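Local coordinates for glycosyl transferases group 1 family protein (Francisella tularensis subsp. tularensis, PDB 5I45) that probably transfers a sugar as a GT-B glycosyltransferase of group 1, this piece being its C-terminal domain, at residues Q20-I26 with S107-L112. Sequence-based numbering, arbitrary orientation. Where two conformers were deposited one is given.
Sequences QWQDKKI and SWYRAL
Q20 rests its CB and CG against the carbonyl O of R110; a water lies 2.7 Å from S107 O and, at a distance too short to be sure of, from Q20 NE2. The CA atoms of W21 and A111 are 4.5 Å apart, a spacing consistent with the small A111 side chain, whose CB sits 3.8 Å from the backbone N of W21. The first torsion of W21, 175°, sets the indole beside A111 O and L112. Its edge faces A111 O, with CE3 3.5 Å from the oxygen, while CZ3 touches L112 CD2 obliquely; NE1 is bonded to G28 O, which helps to fix the ring's rotation. K24 bends at chi2 (-60°) and then extends across one face of W108. CE stands 3.8 Å from the centroid of the six-membered ring, a CH-pi contact, and NZ lies 4.0 Å from that of the five-membered ring, only 8° off its normal, a cation-pi contact. The same NZ donates to S107 OG at 2.8 Å, so the ammonium is held by both ring and hydroxyl; that OG also bonds to E104 O. I26, beyond the positive-phi residue K25, in the modelled conformer described here brings CD1 to the W108 rim in the ring plane, 3.7 Å from CH2, and its CG1 lies over one face of W21, offset toward the rim. W21, I26, W108 and L112 all reach strand 61-66, so the contact joins helices 17-23 and 104-111 over the parallel sheet, an arrangement of the Rossmann-like C-terminal domain of GT-B enzymes.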
ATOM      1  N   GLN A  20      11.616  11.140   2.781  1.00 12.05           N
ATOM      2  CA  GLN A  20      10.166  11.391   2.859  1.00 12.26           C
ATOM      3  C   GLN A  20       9.541  10.533   3.965  1.00 11.58           C
ATOM      4  O   GLN A  20       8.708  11.022   4.719  1.00 11.90           O
ATOM      5  CB  GLN A  20       9.477  11.092   1.532  1.00 13.42           C
ATOM      6  CG  GLN A  20       9.933  11.889   0.328  1.00 15.75           C
ATOM      7  CD  GLN A  20       9.774  13.369   0.525  1.00 18.69           C
ATOM      8  OE1 GLN A  20      10.766  14.137   0.544  1.00 22.44           O
ATOM      9  NE2 GLN A  20       8.542  13.790   0.769  1.00 20.56           N
ATOM     10  N   TRP A  21       9.972   9.277   4.073  1.00 10.88           N
ATOM     11  CA  TRP A  21       9.499   8.421   5.156  1.00 10.84           C
ATOM     12  C   TRP A  21       9.945   8.979   6.511  1.00 11.31           C
ATOM     13  O   TRP A  21       9.133   9.068   7.441  1.00 11.19           O
ATOM     14  CB  TRP A  21       9.989   6.980   4.968  1.00 10.94           C
ATOM     15  CG  TRP A  21       9.614   6.134   6.122  1.00 11.43           C
ATOM     16  CD1 TRP A  21      10.389   5.887   7.223  1.00 12.26           C
ATOM     17  CD2 TRP A  21       8.338   5.520   6.385  1.00 11.67           C
ATOM     18  NE1 TRP A  21       9.679   5.160   8.147  1.00 12.73           N
ATOM     19  CE2 TRP A  21       8.427   4.904   7.654  1.00 12.44           C
ATOM     20  CE3 TRP A  21       7.137   5.430   5.681  1.00 11.64           C
ATOM     21  CZ2 TRP A  21       7.367   4.192   8.214  1.00 13.09           C
ATOM     22  CZ3 TRP A  21       6.086   4.731   6.263  1.00 12.31           C
ATOM     23  CH2 TRP A  21       6.211   4.136   7.500  1.00 12.96           C
ATOM     24  N   GLN A  22      11.222   9.354   6.644  1.00 11.75           N
ATOM     25  CA  GLN A  22      11.679   9.931   7.915  1.00 12.81           C
ATOM     26  C   GLN A  22      10.828  11.130   8.335  1.00 13.31           C
ATOM     27  O   GLN A  22      10.509  11.276   9.526  1.00 13.91           O
ATOM     28  CB  GLN A  22      13.166  10.323   7.839  1.00 13.76           C
ATOM     29  CG  GLN A  22      14.103   9.142   7.830  1.00 14.11           C
ATOM     30  CD  GLN A  22      13.974   8.320   9.085  1.00 15.29           C
ATOM     31  OE1 GLN A  22      14.089   8.869  10.208  1.00 16.96           O
ATOM     32  NE2 GLN A  22      13.744   7.029   8.943  1.00 15.96           N
ATOM     33  N   ASP A  23      10.424  11.953   7.379  1.00 13.63           N
ATOM     34  CA  ASP A  23       9.680  13.186   7.697  1.00 14.97           C
ATOM     35  C   ASP A  23       8.310  12.897   8.273  1.00 15.08           C
ATOM     36  O   ASP A  23       7.726  13.762   8.886  1.00 16.43           O
ATOM     37  CB  ASP A  23       9.505  14.060   6.450  1.00 15.50           C
ATOM     38  CG  ASP A  23      10.809  14.643   5.923  1.00 16.94           C
ATOM     39  OD1 ASP A  23      11.848  14.605   6.596  1.00 17.54           O
ATOM     40  OD2 ASP A  23      10.748  15.121   4.782  1.00 18.91           O
ATOM     41  N   LYS A  24       7.806  11.669   8.099  1.00 14.45           N
ATOM     42  CA  LYS A  24       6.498  11.291   8.697  1.00 15.52           C
ATOM     43  C   LYS A  24       6.562  11.047  10.204  1.00 16.46           C
ATOM     44  O   LYS A  24       5.533  10.973  10.871  1.00 17.37           O
ATOM     45  CB  LYS A  24       5.918  10.066   7.986  1.00 15.46           C
ATOM     46  CG  LYS A  24       5.613  10.296   6.497  1.00 15.35           C
ATOM     47  CD  LYS A  24       4.604  11.410   6.283  1.00 17.06           C
ATOM     48  CE  LYS A  24       4.097  11.457   4.853  1.00 17.42           C
ATOM     49  NZ  LYS A  24       3.185  12.606   4.654  1.00 19.49           N
ATOM     50  N   LYS A  25       7.759  10.921  10.738  1.00 16.33           N
ATOM     51  CA  LYS A  25       7.981  10.728  12.185  1.00 17.39           C
ATOM     52  C   LYS A  25       7.248   9.516  12.730  1.00 17.15           C
ATOM     53  O   LYS A  25       6.558   9.584  13.775  1.00 17.79           O
ATOM     54  CB  LYS A  25       7.659  11.992  12.996  1.00 19.73           C
ATOM     55  CG  LYS A  25       8.448  13.216  12.527  1.00 21.12           C
ATOM     56  CD  LYS A  25       9.961  13.089  12.655  1.00 22.44           C
ATOM     57  CE  LYS A  25      10.563  13.752  13.886  1.00 25.00           C
ATOM     58  NZ  LYS A  25      10.457  13.016  15.187  1.00 27.12           N
ATOM     59  N   ILE A  26       7.386   8.410  12.021  0.60 16.34           N
ATOM     60  CA  ILE A  26       6.845   7.149  12.514  0.60 16.73           C
ATOM     61  C   ILE A  26       7.924   6.094  12.512  0.60 16.55           C
ATOM     62  O   ILE A  26       8.893   6.181  11.791  0.60 15.83           O
ATOM     63  CB  ILE A  26       5.563   6.707  11.798  0.60 16.93           C
ATOM     64  CG1 ILE A  26       5.752   6.687  10.294  0.60 15.83           C
ATOM     65  CG2 ILE A  26       4.404   7.620  12.194  0.60 17.62           C
ATOM     66  CD1 ILE A  26       4.586   6.086   9.530  0.60 16.37           C
ATOM     67  N   SER A 107       1.658  12.839  -0.669  1.00 16.19           N
ATOM     68  CA  SER A 107       2.910  12.773   0.073  1.00 15.96           C
ATOM     69  C   SER A 107       3.116  11.395   0.686  1.00 14.43           C
ATOM     70  O   SER A 107       4.259  10.984   0.890  1.00 14.29           O
ATOM     71  CB  SER A 107       2.991  13.843   1.192  1.00 17.27           C
ATOM     72  OG  SER A 107       2.122  13.571   2.252  1.00 20.02           O
ATOM     73  N   TRP A 108       2.030  10.721   1.049  1.00 13.78           N
ATOM     74  CA  TRP A 108       2.168   9.372   1.595  1.00 13.40           C
ATOM     75  C   TRP A 108       2.675   8.412   0.550  1.00 12.06           C
ATOM     76  O   TRP A 108       3.552   7.618   0.820  1.00 11.27           O
ATOM     77  CB  TRP A 108       0.864   8.842   2.221  1.00 13.79           C
ATOM     78  CG  TRP A 108       0.732   9.218   3.640  1.00 15.64           C
ATOM     79  CD1 TRP A 108      -0.087  10.154   4.176  1.00 17.41           C
ATOM     80  CD2 TRP A 108       1.508   8.700   4.717  1.00 15.91           C
ATOM     81  NE1 TRP A 108       0.087  10.219   5.527  1.00 18.11           N
ATOM     82  CE2 TRP A 108       1.071   9.342   5.889  1.00 16.95           C
ATOM     83  CE3 TRP A 108       2.513   7.738   4.807  1.00 15.86           C
ATOM     84  CZ2 TRP A 108       1.621   9.063   7.144  1.00 17.27           C
ATOM     85  CZ3 TRP A 108       3.050   7.463   6.063  1.00 16.48           C
ATOM     86  CH2 TRP A 108       2.601   8.109   7.187  1.00 16.79           C
ATOM     87  N   TYR A 109       2.158   8.489  -0.670  1.00 12.13           N
ATOM     88  CA  TYR A 109       2.676   7.610  -1.712  1.00 11.67           C
ATOM     89  C   TYR A 109       4.178   7.817  -1.874  1.00 11.44           C
ATOM     90  O   TYR A 109       4.929   6.850  -2.047  1.00 11.42           O
ATOM     91  CB  TYR A 109       1.981   7.822  -3.046  1.00 12.18           C
ATOM     92  CG  TYR A 109       0.581   7.281  -3.109  1.00 12.85           C
ATOM     93  CD1 TYR A 109       0.357   5.920  -3.176  1.00 12.47           C
ATOM     94  CD2 TYR A 109      -0.517   8.120  -3.112  1.00 13.76           C
ATOM     95  CE1 TYR A 109      -0.911   5.412  -3.289  1.00 13.23           C
ATOM     96  CE2 TYR A 109      -1.797   7.605  -3.200  1.00 14.66           C
ATOM     97  CZ  TYR A 109      -1.969   6.254  -3.293  1.00 13.88           C
ATOM     98  OH  TYR A 109      -3.240   5.724  -3.392  1.00 15.14           O
ATOM     99  N   ARG A 110       4.607   9.072  -1.773  1.00 11.36           N
ATOM    100  CA  ARG A 110       6.037   9.401  -1.912  1.00 11.77           C
ATOM    101  C   ARG A 110       6.922   8.852  -0.804  1.00 11.45           C
ATOM    102  O   ARG A 110       8.135   8.759  -0.965  1.00 12.60           O
ATOM    103  CB  ARG A 110       6.218  10.920  -2.024  1.00 12.59           C
ATOM    104  CG  ARG A 110       5.892  11.431  -3.397  1.00 13.48           C
ATOM    105  CD  ARG A 110       6.281  12.886  -3.596  1.00 14.43           C
ATOM    106  NE  ARG A 110       5.295  13.830  -3.076  1.00 15.75           N
ATOM    107  CZ  ARG A 110       4.181  14.189  -3.717  1.00 16.04           C
ATOM    108  NH1 ARG A 110       3.862  13.647  -4.910  1.00 16.18           N
ATOM    109  NH2 ARG A 110       3.368  15.086  -3.152  1.00 17.60           N
ATOM    110  N   ALA A 111       6.322   8.499   0.326  1.00 10.78           N
ATOM    111  CA  ALA A 111       7.049   7.961   1.465  1.00 10.87           C
ATOM    112  C   ALA A 111       7.082   6.434   1.488  1.00 10.31           C
ATOM    113  O   ALA A 111       7.831   5.867   2.284  1.00 11.25           O
ATOM    114  CB  ALA A 111       6.448   8.476   2.763  1.00 11.43           C
ATOM    115  N   LEU A 112       6.283   5.778   0.630  1.00  9.67           N
ATOM    116  CA  LEU A 112       6.113   4.320   0.713  1.00  9.90           C
ATOM    117  C   LEU A 112       6.835   3.533  -0.362  1.00  9.66           C
ATOM    118  O   LEU A 112       6.828   3.913  -1.532  1.00 10.25           O
ATOM    119  CB  LEU A 112       4.610   3.990   0.601  1.00  9.96           C
ATOM    120  CG  LEU A 112       3.764   4.526   1.748  1.00 10.51           C
ATOM    121  CD1 LEU A 112       2.291   4.457   1.382  1.00 10.98           C
ATOM    122  CD2 LEU A 112       4.069   3.846   3.068  1.00 10.92           C
TER
HETATM  123  O   HOH W   1       6.308  12.691   1.304  1.00 22.66           O